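Local atomic coordinates of kcn28 (Kitasatospora, PDB entry 6J31), a protein that adopts the two-domain GT-B fold of the erythromycin biosynthesis protein CIII-like family and holds (2E,2'E)-3,3'-(1,2-phenylene)di(prop-2-enoic acid) in a pocket. Residues A[36-41]-A[94-99]; A[184-189]-A[387-392]; A[243-248]-A[346-351]. All coordinates share one frame; numbering follows the deposited sequence.

Contact 1. Residues A[36-41]-A[94-99]; sequences TYANDP and AAYEED
The Y96 ring meets segment 36-41 at its rim: OG1 of T36 lies in the ring plane beside the phenol oxygen, and the methyl of A38 is also near that plane, at the same end of the ring. On the side toward its own turn, the carbonyl oxygen of D99 lies in plane as well, 3.5 Å from CD1 of Y96. Beyond the two segments, F104 meets the ring edge-to-face, and the side chain of Y96 also touches A8 and V55.

The one polar link across the contact joins T36 OG1 and Y96 OH at 2.8 Å, and either hydroxyl could be the donor. The CZ-OH...OG1 angle is near 108°, close to the bend expected at a phenol oxygen. T36 OG1 reaches this place because chi1 of 57° sets it between the backbone N and the carbonyl carbon. It also hydrogen-bonds H6 NE2 on the neighbouring strand, so one buried oxygen ties T36 to both a helix and a strand. The apolar share is small, with A38 CB 4.4 Å from Y96 CE2.

The backbones stay well apart, 8.9 Å between the CA atoms of A38 and A95, and the long Y96 side chain spans the interval. Behind it the chain makes a type I turn from Y96 to D99, closed by a bond of 3.1 Å from D99 N to Y96 O. The turn brings D99 OD2 to R34, in the strand that carries T36.

Helix 74-96 thus packs, near its C-terminal end, on strands 34-39, 6-10 and 53-56 of a parallel sheet, an arrangement characteristic of the Rossmann-like N-terminal domain of the GT-B fold.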
ATOM      1  N   THR A  36     -21.258   4.486  -2.728  1.00 31.19           N
ATOM      2  CA  THR A  36     -21.357   3.624  -1.561  1.00 30.83           C
ATOM      3  C   THR A  36     -20.023   2.917  -1.377  1.00 33.16           C
ATOM      4  O   THR A  36     -19.332   2.609  -2.353  1.00 32.86           O
ATOM      5  CB  THR A  36     -22.493   2.602  -1.692  1.00 30.17           C
ATOM      6  OG1 THR A  36     -22.321   1.819  -2.879  1.00 28.15           O
ATOM      7  CG2 THR A  36     -23.840   3.326  -1.751  1.00 24.86           C
ATOM      8  N   TYR A  37     -19.643   2.701  -0.121  1.00 32.91           N
ATOM      9  CA  TYR A  37     -18.342   2.133   0.215  1.00 31.16           C
ATOM     10  C   TYR A  37     -18.566   0.975   1.179  1.00 31.16           C
ATOM     11  O   TYR A  37     -18.923   1.189   2.342  1.00 32.88           O
ATOM     12  CB  TYR A  37     -17.428   3.204   0.814  1.00 29.47           C
ATOM     13  CG  TYR A  37     -15.962   2.843   0.892  1.00 29.13           C
ATOM     14  CD1 TYR A  37     -15.539   1.517   0.914  1.00 27.87           C
ATOM     15  CD2 TYR A  37     -14.994   3.836   0.932  1.00 29.43           C
ATOM     16  CE1 TYR A  37     -14.200   1.198   0.986  1.00 27.96           C
ATOM     17  CE2 TYR A  37     -13.653   3.523   1.003  1.00 28.95           C
ATOM     18  CZ  TYR A  37     -13.262   2.205   1.028  1.00 28.66           C
ATOM     19  OH  TYR A  37     -11.923   1.894   1.095  1.00 30.90           O
ATOM     20  N   ALA A  38     -18.345  -0.244   0.696  1.00 28.89           N
ATOM     21  CA  ALA A  38     -18.507  -1.444   1.502  1.00 28.05           C
ATOM     22  C   ALA A  38     -17.185  -1.785   2.172  1.00 29.99           C
ATOM     23  O   ALA A  38     -16.167  -1.964   1.495  1.00 30.76           O
ATOM     24  CB  ALA A  38     -18.993  -2.613   0.647  1.00 28.91           C
ATOM     25  N   ASN A  39     -17.199  -1.864   3.500  1.00 29.77           N
ATOM     26  CA  ASN A  39     -16.009  -2.238   4.246  1.00 29.29           C
ATOM     27  C   ASN A  39     -16.425  -2.641   5.654  1.00 31.15           C
ATOM     28  O   ASN A  39     -17.568  -2.433   6.069  1.00 31.42           O
ATOM     29  CB  ASN A  39     -14.986  -1.102   4.266  1.00 28.29           C
ATOM     30  CG  ASN A  39     -13.564  -1.610   4.310  1.00 28.25           C
ATOM     31  OD1 ASN A  39     -13.283  -2.660   4.893  1.00 28.45           O
ATOM     32  ND2 ASN A  39     -12.659  -0.888   3.660  1.00 24.58           N
ATOM     33  N   ASP A  40     -15.475  -3.215   6.383  1.00 32.59           N
ATOM     34  CA  ASP A  40     -15.727  -3.630   7.755  1.00 33.61           C
ATOM     35  C   ASP A  40     -15.987  -2.405   8.632  1.00 32.00           C
ATOM     36  O   ASP A  40     -15.378  -1.354   8.426  1.00 30.02           O
ATOM     37  CB  ASP A  40     -14.539  -4.431   8.288  1.00 36.26           C
ATOM     38  CG  ASP A  40     -14.810  -5.063   9.646  1.00 37.84           C
ATOM     39  OD1 ASP A  40     -14.824  -4.322  10.653  1.00 38.68           O
ATOM     40  OD2 ASP A  40     -14.995  -6.301   9.710  1.00 38.50           O
ATOM     41  N   PRO A  41     -16.904  -2.499   9.599  1.00 31.80           N
ATOM     42  CA  PRO A  41     -17.182  -1.333  10.451  1.00 30.78           C
ATOM     43  C   PRO A  41     -15.984  -0.854  11.252  1.00 27.98           C
ATOM     44  O   PRO A  41     -15.988   0.292  11.712  1.00 26.30           O
ATOM     45  CB  PRO A  41     -18.300  -1.838  11.375  1.00 32.46           C
ATOM     46  CG  PRO A  41     -18.946  -2.936  10.611  1.00 34.83           C
ATOM     47  CD  PRO A  41     -17.828  -3.610   9.875  1.00 33.04           C
ATOM     48  N   ALA A  94     -26.334  -9.364  -0.555  1.00 30.96           N
ATOM     49  CA  ALA A  94     -27.495  -8.928   0.216  1.00 30.82           C
ATOM     50  C   ALA A  94     -27.612  -7.408   0.237  1.00 30.35           C
ATOM     51  O   ALA A  94     -28.716  -6.861   0.119  1.00 30.85           O
ATOM     52  CB  ALA A  94     -27.414  -9.487   1.635  1.00 30.30           C
ATOM     53  N   ALA A  95     -26.488  -6.709   0.396  1.00 28.39           N
ATOM     54  CA  ALA A  95     -26.533  -5.254   0.502  1.00 30.00           C
ATOM     55  C   ALA A  95     -26.960  -4.597  -0.810  1.00 29.54           C
ATOM     56  O   ALA A  95     -27.693  -3.603  -0.797  1.00 28.83           O
ATOM     57  CB  ALA A  95     -25.174  -4.720   0.951  1.00 31.02           C
ATOM     58  N   TYR A  96     -26.510  -5.125  -1.950  1.00 28.77           N
ATOM     59  CA  TYR A  96     -26.700  -4.453  -3.231  1.00 28.57           C
ATOM     60  C   TYR A  96     -27.772  -5.080  -4.111  1.00 30.59           C
ATOM     61  O   TYR A  96     -28.005  -4.577  -5.215  1.00 29.81           O
ATOM     62  CB  TYR A  96     -25.374  -4.415  -4.001  1.00 28.41           C
ATOM     63  CG  TYR A  96     -24.376  -3.421  -3.453  1.00 27.51           C
ATOM     64  CD1 TYR A  96     -24.528  -2.059  -3.681  1.00 25.56           C
ATOM     65  CD2 TYR A  96     -23.291  -3.843  -2.696  1.00 27.24           C
ATOM     66  CE1 TYR A  96     -23.618  -1.148  -3.185  1.00 25.32           C
ATOM     67  CE2 TYR A  96     -22.380  -2.941  -2.193  1.00 25.97           C
ATOM     68  CZ  TYR A  96     -22.546  -1.593  -2.439  1.00 25.51           C
ATOM     69  OH  TYR A  96     -21.638  -0.688  -1.937  1.00 25.73           O
ATOM     70  N   GLU A  97     -28.461  -6.123  -3.638  1.00 35.40           N
ATOM     71  CA  GLU A  97     -29.405  -6.855  -4.483  1.00 39.58           C
ATOM     72  C   GLU A  97     -30.467  -5.938  -5.068  1.00 40.97           C
ATOM     73  O   GLU A  97     -30.800  -6.034  -6.256  1.00 39.33           O
ATOM     74  CB  GLU A  97     -30.071  -7.966  -3.675  1.00 42.46           C
ATOM     75  CG  GLU A  97     -31.181  -8.698  -4.407  1.00 44.12           C
ATOM     76  CD  GLU A  97     -30.668  -9.551  -5.548  1.00 45.33           C
ATOM     77  OE1 GLU A  97     -29.728 -10.342  -5.323  1.00 44.90           O
ATOM     78  OE2 GLU A  97     -31.216  -9.441  -6.665  1.00 46.29           O
ATOM     79  N   GLU A  98     -31.011  -5.048  -4.247  1.00 43.84           N
ATOM     80  CA  GLU A  98     -32.087  -4.152  -4.633  1.00 47.57           C
ATOM     81  C   GLU A  98     -31.583  -2.744  -4.925  1.00 43.86           C
ATOM     82  O   GLU A  98     -32.392  -1.843  -5.161  1.00 40.95           O
ATOM     83  CB  GLU A  98     -33.116  -4.100  -3.501  1.00 55.71           C
ATOM     84  CG  GLU A  98     -33.625  -5.468  -3.033  1.00 63.45           C
ATOM     85  CD  GLU A  98     -34.932  -5.898  -3.660  1.00 71.50           C
ATOM     86  OE1 GLU A  98     -34.909  -6.566  -4.716  1.00 75.60           O
ATOM     87  OE2 GLU A  98     -35.987  -5.578  -3.072  1.00 74.45           O
ATOM     88  N   ASP A  99     -30.270  -2.531  -4.880  1.00 43.96           N
ATOM     89  CA  ASP A  99     -29.659  -1.217  -5.054  1.00 42.93           C
ATOM     90  C   ASP A  99     -28.385  -1.354  -5.884  1.00 38.45           C
ATOM     91  O   ASP A  99     -27.306  -0.909  -5.491  1.00 36.45           O
ATOM     92  CB  ASP A  99     -29.364  -0.589  -3.692  1.00 47.00           C
ATOM     93  CG  ASP A  99     -29.286   0.922  -3.745  1.00 50.14           C
ATOM     94  OD1 ASP A  99     -29.582   1.503  -4.808  1.00 53.24           O
ATOM     95  OD2 ASP A  99     -28.924   1.530  -2.717  1.00 53.91           O
TER

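Contact 2. Residues A[184-189]-A[387-392]; sequences RSLVLV and ADLIER
L186 carries most of the contact, losing 69 Å² of surface as its forked end enters between L389 and I390, two successive residues of helix 382-391. Each branch has its own partner. CD2 of L186 meets CD1 of L389 at 3.7 Å, while CD1 of L186 lies 3.8 Å from CD1 of I390. L186 CD1 also lies 3.9 Å from I390 CG1. Both pairs of side chains cross obliquely; the touching atoms are methyl and methylene groups near their ends, and the CA atoms of L186 and L389 remain 8.7 Å apart.

The strand carrying L186 belongs to the N-terminal parallel sheet, whereas the helix is the last in the chain, a return of the C-terminal helix onto the first domain seen in many GT-B proteins.

I390 gets there indirectly. Its CB points neither at the strand nor away from it, but CG1, placed beside the backbone N by a chi1 of -68°, carries an extended CD1 across to L186. The same side chain also rests on I125, L24 and L28, and L389 touches T206. On the helix's polar side, R31 forms salt bridges with D388 and E391.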
ATOM      1  N   ARG A 184     -10.391  -4.427 -15.650  1.00 38.27           N
ATOM      2  CA  ARG A 184      -9.793  -3.104 -15.704  1.00 38.56           C
ATOM      3  C   ARG A 184      -9.159  -2.838 -14.352  1.00 32.82           C
ATOM      4  O   ARG A 184      -9.683  -3.267 -13.321  1.00 30.62           O
ATOM      5  CB  ARG A 184     -10.831  -2.019 -16.028  1.00 43.83           C
ATOM      6  CG  ARG A 184     -11.347  -2.068 -17.449  1.00 49.83           C
ATOM      7  CD  ARG A 184     -12.603  -1.229 -17.639  1.00 54.08           C
ATOM      8  NE  ARG A 184     -13.225  -1.491 -18.934  1.00 57.99           N
ATOM      9  CZ  ARG A 184     -12.761  -1.025 -20.090  1.00 61.13           C
ATOM     10  NH1 ARG A 184     -11.668  -0.270 -20.111  1.00 61.19           N
ATOM     11  NH2 ARG A 184     -13.385  -1.312 -21.226  1.00 63.08           N
ATOM     12  N   SER A 185      -8.032  -2.138 -14.349  1.00 29.25           N
ATOM     13  CA  SER A 185      -7.346  -1.904 -13.090  1.00 28.52           C
ATOM     14  C   SER A 185      -6.716  -0.526 -13.080  1.00 28.51           C
ATOM     15  O   SER A 185      -6.077  -0.117 -14.054  1.00 30.07           O
ATOM     16  CB  SER A 185      -6.282  -2.972 -12.840  1.00 27.13           C
ATOM     17  OG  SER A 185      -5.523  -2.658 -11.688  1.00 26.94           O
ATOM     18  N   LEU A 186      -6.899   0.181 -11.971  1.00 28.42           N
ATOM     19  CA  LEU A 186      -6.204   1.432 -11.708  1.00 28.78           C
ATOM     20  C   LEU A 186      -5.101   1.113 -10.710  1.00 27.81           C
ATOM     21  O   LEU A 186      -5.382   0.771  -9.556  1.00 26.36           O
ATOM     22  CB  LEU A 186      -7.156   2.497 -11.167  1.00 29.84           C
ATOM     23  CG  LEU A 186      -8.294   2.926 -12.094  1.00 31.10           C
ATOM     24  CD1 LEU A 186      -9.163   3.966 -11.418  1.00 30.22           C
ATOM     25  CD2 LEU A 186      -7.746   3.451 -13.405  1.00 32.31           C
ATOM     26  N   VAL A 187      -3.855   1.181 -11.165  1.00 25.71           N
ATOM     27  CA  VAL A 187      -2.703   0.858 -10.332  1.00 25.50           C
ATOM     28  C   VAL A 187      -2.212   2.166  -9.728  1.00 27.71           C
ATOM     29  O   VAL A 187      -1.706   3.039 -10.437  1.00 28.15           O
ATOM     30  CB  VAL A 187      -1.603   0.158 -11.137  1.00 25.98           C
ATOM     31  CG1 VAL A 187      -0.528  -0.392 -10.212  1.00 26.02           C
ATOM     32  CG2 VAL A 187      -2.196  -0.952 -11.991  1.00 25.60           C
ATOM     33  N   LEU A 188      -2.336   2.295  -8.412  1.00 29.49           N
ATOM     34  CA  LEU A 188      -2.087   3.563  -7.735  1.00 31.70           C
ATOM     35  C   LEU A 188      -0.610   3.761  -7.423  1.00 33.28           C
ATOM     36  O   LEU A 188      -0.252   4.237  -6.345  1.00 33.92           O
ATOM     37  CB  LEU A 188      -2.929   3.609  -6.464  1.00 32.10           C
ATOM     38  CG  LEU A 188      -4.442   3.716  -6.698  1.00 31.07           C
ATOM     39  CD1 LEU A 188      -5.174   4.257  -5.473  1.00 29.83           C
ATOM     40  CD2 LEU A 188      -4.756   4.545  -7.939  1.00 30.67           C
ATOM     41  N   VAL A 189       0.269   3.372  -8.342  1.00 34.05           N
ATOM     42  CA  VAL A 189       1.706   3.611  -8.223  1.00 35.35           C
ATOM     43  C   VAL A 189       2.212   4.121  -9.564  1.00 34.40           C
ATOM     44  O   VAL A 189       1.587   3.883 -10.609  1.00 32.08           O
ATOM     45  CB  VAL A 189       2.470   2.331  -7.795  1.00 38.09           C
ATOM     46  CG1 VAL A 189       1.832   1.680  -6.577  1.00 40.25           C
ATOM     47  CG2 VAL A 189       2.537   1.340  -8.936  1.00 38.78           C
ATOM     48  N   ALA A 387     -10.477   9.368 -11.649  1.00 32.99           N
ATOM     49  CA  ALA A 387     -11.905   9.663 -11.650  1.00 34.42           C
ATOM     50  C   ALA A 387     -12.454   9.733 -13.071  1.00 35.77           C
ATOM     51  O   ALA A 387     -13.557   9.245 -13.342  1.00 36.34           O
ATOM     52  CB  ALA A 387     -12.169  10.968 -10.900  1.00 34.92           C
ATOM     53  N   ASP A 388     -11.698  10.331 -13.999  1.00 38.26           N
ATOM     54  CA  ASP A 388     -12.156  10.403 -15.385  1.00 39.60           C
ATOM     55  C   ASP A 388     -12.309   9.014 -15.993  1.00 38.18           C
ATOM     56  O   ASP A 388     -13.269   8.754 -16.728  1.00 37.22           O
ATOM     57  CB  ASP A 388     -11.199  11.249 -16.221  1.00 42.57           C
ATOM     58  CG  ASP A 388     -11.212  12.714 -15.825  1.00 45.61           C
ATOM     59  OD1 ASP A 388     -12.111  13.124 -15.056  1.00 45.99           O
ATOM     60  OD2 ASP A 388     -10.321  13.457 -16.288  1.00 46.54           O
ATOM     61  N   LEU A 389     -11.371   8.107 -15.702  1.00 36.94           N
ATOM     62  CA  LEU A 389     -11.463   6.754 -16.242  1.00 35.56           C
ATOM     63  C   LEU A 389     -12.668   6.007 -15.679  1.00 35.73           C
ATOM     64  O   LEU A 389     -13.325   5.246 -16.399  1.00 35.31           O
ATOM     65  CB  LEU A 389     -10.173   5.986 -15.962  1.00 34.59           C
ATOM     66  CG  LEU A 389      -8.981   6.424 -16.810  1.00 35.19           C
ATOM     67  CD1 LEU A 389      -7.748   5.603 -16.468  1.00 35.59           C
ATOM     68  CD2 LEU A 389      -9.327   6.310 -18.287  1.00 34.18           C
ATOM     69  N   ILE A 390     -12.968   6.208 -14.397  1.00 35.79           N
ATOM     70  CA  ILE A 390     -14.126   5.561 -13.790  1.00 35.75           C
ATOM     71  C   ILE A 390     -15.416   6.090 -14.406  1.00 36.41           C
ATOM     72  O   ILE A 390     -16.364   5.332 -14.652  1.00 36.20           O
ATOM     73  CB  ILE A 390     -14.101   5.755 -12.264  1.00 35.19           C
ATOM     74  CG1 ILE A 390     -12.942   4.971 -11.649  1.00 35.21           C
ATOM     75  CG2 ILE A 390     -15.419   5.313 -11.645  1.00 35.81           C
ATOM     76  CD1 ILE A 390     -12.486   5.499 -10.302  1.00 35.23           C
ATOM     77  N   GLU A 391     -15.480   7.396 -14.656  1.00 37.76           N
ATOM     78  CA  GLU A 391     -16.680   7.973 -15.246  1.00 40.80           C
ATOM     79  C   GLU A 391     -16.941   7.466 -16.660  1.00 43.00           C
ATOM     80  O   GLU A 391     -18.095   7.486 -17.100  1.00 42.24           O
ATOM     81  CB  GLU A 391     -16.589   9.498 -15.217  1.00 41.40           C
ATOM     82  CG  GLU A 391     -16.882  10.064 -13.837  1.00 44.10           C
ATOM     83  CD  GLU A 391     -16.878  11.575 -13.793  1.00 46.68           C
ATOM     84  OE1 GLU A 391     -16.120  12.206 -14.562  1.00 47.35           O
ATOM     85  OE2 GLU A 391     -17.660  12.133 -12.996  1.00 47.19           O
ATOM     86  N   ARG A 392     -15.906   7.003 -17.374  1.00 45.92           N
ATOM     87  CA  ARG A 392     -16.109   6.414 -18.698  1.00 49.89           C
ATOM     88  C   ARG A 392     -16.946   5.148 -18.621  1.00 48.97           C
ATOM     89  O   ARG A 392     -17.587   4.766 -19.608  1.00 49.75           O
ATOM     90  CB  ARG A 392     -14.760   6.087 -19.351  1.00 56.38           C
ATOM     91  CG  ARG A 392     -13.921   7.281 -19.784  1.00 61.86           C
ATOM     92  CD  ARG A 392     -14.399   7.937 -21.076  1.00 66.90           C
ATOM     93  NE  ARG A 392     -14.416   7.004 -22.197  1.00 72.63           N
ATOM     94  CZ  ARG A 392     -15.016   7.229 -23.364  1.00 77.07           C
ATOM     95  NH1 ARG A 392     -15.661   8.368 -23.585  1.00 78.45           N
ATOM     96  NH2 ARG A 392     -14.977   6.302 -24.317  1.00 79.08           N
TER

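Contact 3. Residues A[243-248]-A[346-351]; sequences LPFYET and ATVTPD
The carbonyl oxygen of P244 is approached by two groups of T248, the residue whose methyl meets P350 across the contact. T248 N donates to P244 O over 3.1 Å, the ordinary bond of one helical turn. T248 OG1 comes equally near P244 O, although a different acceptor could take the same hydroxyl proton, which leaves this second bond undecided.

With OG1 turned back in this way, the methyl is left to face segment 346-351: a chi1 of -53° sets CG2 of T248 anti to its own N. It lies 4.0 Å from CG of P350, and is almost as close to that residue's CA. The two side chains stand roughly at right angles, and the backbones draw close here, with 6.0 Å between the CA atoms of T248 and P350. P350 is the first residue of helix 350-362, a position where the missing N-H of proline costs no helical bond; T349, at the N-cap, makes no capping bond with its side chain.

The second meeting is apolar as well. CG1 of V348 comes up to the rim of the F245 ring near its plane, astride one bond, 3.9 Å from CD1 of F245 and equally far from CE1. The V348 chi1 of 60° holds that methyl between the backbone N and carbonyl carbon. The F245 side chain also touches L235 and I345, while V348 touches I343.

T248 and V348 give up the most surface of a total of 162 Å². Helix 243-253 connects the adjacent parallel strands 229-234 and 259-264, and is met here by the loop that leads from the edge strand 340-342 into helix 350-362; E251 and V252, one turn further along, continue its contact with P350.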
ATOM      1  N   LEU A 243      13.251  -3.132  18.893  1.00 99.00           N
ATOM      2  CA  LEU A 243      13.939  -2.269  19.846  1.00 94.46           C
ATOM      3  C   LEU A 243      15.452  -2.343  19.655  1.00 89.69           C
ATOM      4  O   LEU A 243      16.126  -1.313  19.789  1.00 89.97           O
ATOM      5  CB  LEU A 243      13.568  -2.621  21.291  1.00 95.42           C
ATOM      6  CG  LEU A 243      13.954  -1.584  22.358  1.00 96.72           C
ATOM      7  CD1 LEU A 243      13.559  -0.170  21.946  1.00 96.87           C
ATOM      8  CD2 LEU A 243      13.354  -1.935  23.714  1.00 97.31           C
ATOM      9  N   PRO A 244      16.041  -3.519  19.373  1.00 84.98           N
ATOM     10  CA  PRO A 244      17.493  -3.536  19.125  1.00 82.77           C
ATOM     11  C   PRO A 244      17.911  -2.647  17.967  1.00 80.74           C
ATOM     12  O   PRO A 244      18.943  -1.969  18.057  1.00 80.93           O
ATOM     13  CB  PRO A 244      17.782  -5.017  18.843  1.00 82.68           C
ATOM     14  CG  PRO A 244      16.721  -5.739  19.568  1.00 83.16           C
ATOM     15  CD  PRO A 244      15.498  -4.891  19.443  1.00 83.64           C
ATOM     16  N   PHE A 245      17.135  -2.626  16.879  1.00 78.95           N
ATOM     17  CA  PHE A 245      17.440  -1.712  15.783  1.00 77.97           C
ATOM     18  C   PHE A 245      17.266  -0.263  16.219  1.00 78.50           C
ATOM     19  O   PHE A 245      18.058   0.606  15.835  1.00 78.00           O
ATOM     20  CB  PHE A 245      16.571  -2.021  14.565  1.00 76.88           C
ATOM     21  CG  PHE A 245      16.779  -1.068  13.417  1.00 76.20           C
ATOM     22  CD1 PHE A 245      17.924  -1.134  12.639  1.00 75.86           C
ATOM     23  CD2 PHE A 245      15.828  -0.108  13.116  1.00 76.19           C
ATOM     24  CE1 PHE A 245      18.118  -0.254  11.590  1.00 75.81           C
ATOM     25  CE2 PHE A 245      16.015   0.769  12.064  1.00 76.42           C
ATOM     26  CZ  PHE A 245      17.162   0.698  11.303  1.00 76.32           C
ATOM     27  N   TYR A 246      16.227   0.016  17.014  1.00 80.27           N
ATOM     28  CA  TYR A 246      16.008   1.369  17.519  1.00 82.96           C
ATOM     29  C   TYR A 246      17.193   1.829  18.355  1.00 80.16           C
ATOM     30  O   TYR A 246      17.582   3.003  18.313  1.00 80.00           O
ATOM     31  CB  TYR A 246      14.721   1.425  18.344  1.00 89.79           C
ATOM     32  CG  TYR A 246      13.464   1.239  17.527  1.00 97.12           C
ATOM     33  CD1 TYR A 246      13.411   1.646  16.202  1.00100.84           C
ATOM     34  CD2 TYR A 246      12.321   0.676  18.086  1.00100.85           C
ATOM     35  CE1 TYR A 246      12.267   1.486  15.450  1.00104.33           C
ATOM     36  CE2 TYR A 246      11.171   0.508  17.340  1.00104.32           C
ATOM     37  CZ  TYR A 246      11.150   0.918  16.023  1.00108.58           C
ATOM     38  OH  TYR A 246      10.011   0.760  15.271  1.00117.47           O
ATOM     39  N   GLU A 247      17.764   0.917  19.140  1.00 78.80           N
ATOM     40  CA  GLU A 247      18.948   1.247  19.921  1.00 78.97           C
ATOM     41  C   GLU A 247      20.154   1.518  19.029  1.00 77.64           C
ATOM     42  O   GLU A 247      20.958   2.408  19.324  1.00 77.64           O
ATOM     43  CB  GLU A 247      19.215   0.142  20.940  1.00 81.10           C
ATOM     44  CG  GLU A 247      18.235   0.171  22.096  1.00 82.76           C
ATOM     45  CD  GLU A 247      18.689  -0.687  23.250  1.00 84.83           C
ATOM     46  OE1 GLU A 247      19.093  -0.139  24.302  1.00 86.25           O
ATOM     47  OE2 GLU A 247      18.662  -1.923  23.080  1.00 84.78           O
ATOM     48  N   THR A 248      20.298   0.780  17.929  1.00 76.93           N
ATOM     49  CA  THR A 248      21.346   1.111  16.967  1.00 77.09           C
ATOM     50  C   THR A 248      21.138   2.504  16.374  1.00 77.39           C
ATOM     51  O   THR A 248      22.103   3.250  16.171  1.00 77.96           O
ATOM     52  CB  THR A 248      21.397   0.059  15.863  1.00 76.61           C
ATOM     53  OG1 THR A 248      21.507  -1.244  16.453  1.00 76.84           O
ATOM     54  CG2 THR A 248      22.593   0.297  14.962  1.00 76.47           C
ATOM     55  N   ALA A 346      18.728  -7.222  10.706  1.00 95.99           N
ATOM     56  CA  ALA A 346      19.416  -8.240  11.493  1.00 94.50           C
ATOM     57  C   ALA A 346      20.923  -8.005  11.513  1.00 92.10           C
ATOM     58  O   ALA A 346      21.558  -8.111  12.569  1.00 93.09           O
ATOM     59  CB  ALA A 346      19.099  -9.630  10.945  1.00 94.71           C
ATOM     60  N   THR A 347      21.513  -7.686  10.364  1.00 88.29           N
ATOM     61  CA  THR A 347      22.961  -7.625  10.228  1.00 85.89           C
ATOM     62  C   THR A 347      23.522  -6.210  10.150  1.00 84.25           C
ATOM     63  O   THR A 347      24.740  -6.058  10.012  1.00 84.25           O
ATOM     64  CB  THR A 347      23.398  -8.425   8.994  1.00 85.72           C
ATOM     65  OG1 THR A 347      23.153  -7.656   7.809  1.00 85.29           O
ATOM     66  CG2 THR A 347      22.630  -9.733   8.913  1.00 85.90           C
ATOM     67  N   VAL A 348      22.686  -5.171  10.223  1.00 82.91           N
ATOM     68  CA  VAL A 348      23.184  -3.807  10.071  1.00 81.35           C
ATOM     69  C   VAL A 348      24.015  -3.408  11.287  1.00 81.33           C
ATOM     70  O   VAL A 348      23.669  -3.711  12.436  1.00 81.31           O
ATOM     71  CB  VAL A 348      22.024  -2.824   9.820  1.00 80.01           C
ATOM     72  CG1 VAL A 348      21.026  -2.829  10.975  1.00 79.54           C
ATOM     73  CG2 VAL A 348      22.562  -1.423   9.544  1.00 79.57           C
ATOM     74  N   THR A 349      25.158  -2.718  11.026  1.00 81.49           N
ATOM     75  CA  THR A 349      26.176  -2.196  11.925  1.00 82.54           C
ATOM     76  C   THR A 349      25.978  -0.698  12.154  1.00 84.02           C
ATOM     77  O   THR A 349      25.436  -0.002  11.289  1.00 83.93           O
ATOM     78  CB  THR A 349      27.564  -2.468  11.314  1.00 81.44           C
ATOM     79  OG1 THR A 349      27.978  -3.802  11.633  1.00 81.40           O
ATOM     80  CG2 THR A 349      28.631  -1.473  11.768  1.00 81.19           C
ATOM     81  N   PRO A 350      26.379  -0.165  13.319  1.00 86.58           N
ATOM     82  CA  PRO A 350      26.262   1.291  13.529  1.00 88.20           C
ATOM     83  C   PRO A 350      26.994   2.131  12.492  1.00 90.22           C
ATOM     84  O   PRO A 350      26.441   3.137  12.030  1.00 89.89           O
ATOM     85  CB  PRO A 350      26.844   1.478  14.938  1.00 87.88           C
ATOM     86  CG  PRO A 350      26.536   0.190  15.622  1.00 87.18           C
ATOM     87  CD  PRO A 350      26.704  -0.875  14.570  1.00 87.06           C
ATOM     88  N   ASP A 351      28.222   1.765  12.114  1.00 92.20           N
ATOM     89  CA  ASP A 351      28.892   2.496  11.041  1.00 93.71           C
ATOM     90  C   ASP A 351      28.218   2.261   9.695  1.00 92.93           C
ATOM     91  O   ASP A 351      28.116   3.187   8.883  1.00 93.24           O
ATOM     92  CB  ASP A 351      30.381   2.158  10.972  1.00 96.39           C
ATOM     93  CG  ASP A 351      31.229   3.125  11.782  1.00 99.67           C
ATOM     94  OD1 ASP A 351      30.654   4.068  12.371  1.00100.73           O
ATOM     95  OD2 ASP A 351      32.469   2.963  11.807  1.00101.20           O
TER

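Contacts 1 and 2 reach the same parallel sheet of the N-terminal domain, their centres 21 Å apart and their nearest atoms about 10 Å. Contact 3 belongs to the other sheet's domain, with its centre 47 Å from that of contact 1 and 42 Å from that of contact 2, across the centre of the chain. In sequence it is nested in the loop that contact 2 closes, so the chain leaves the first domain, builds the second and returns. The bound ligand touches residues of both domains, including H17 and N325. None of the contacts forms its pocket: the side chains of Y37 and L186 each stay about 13 Å from it.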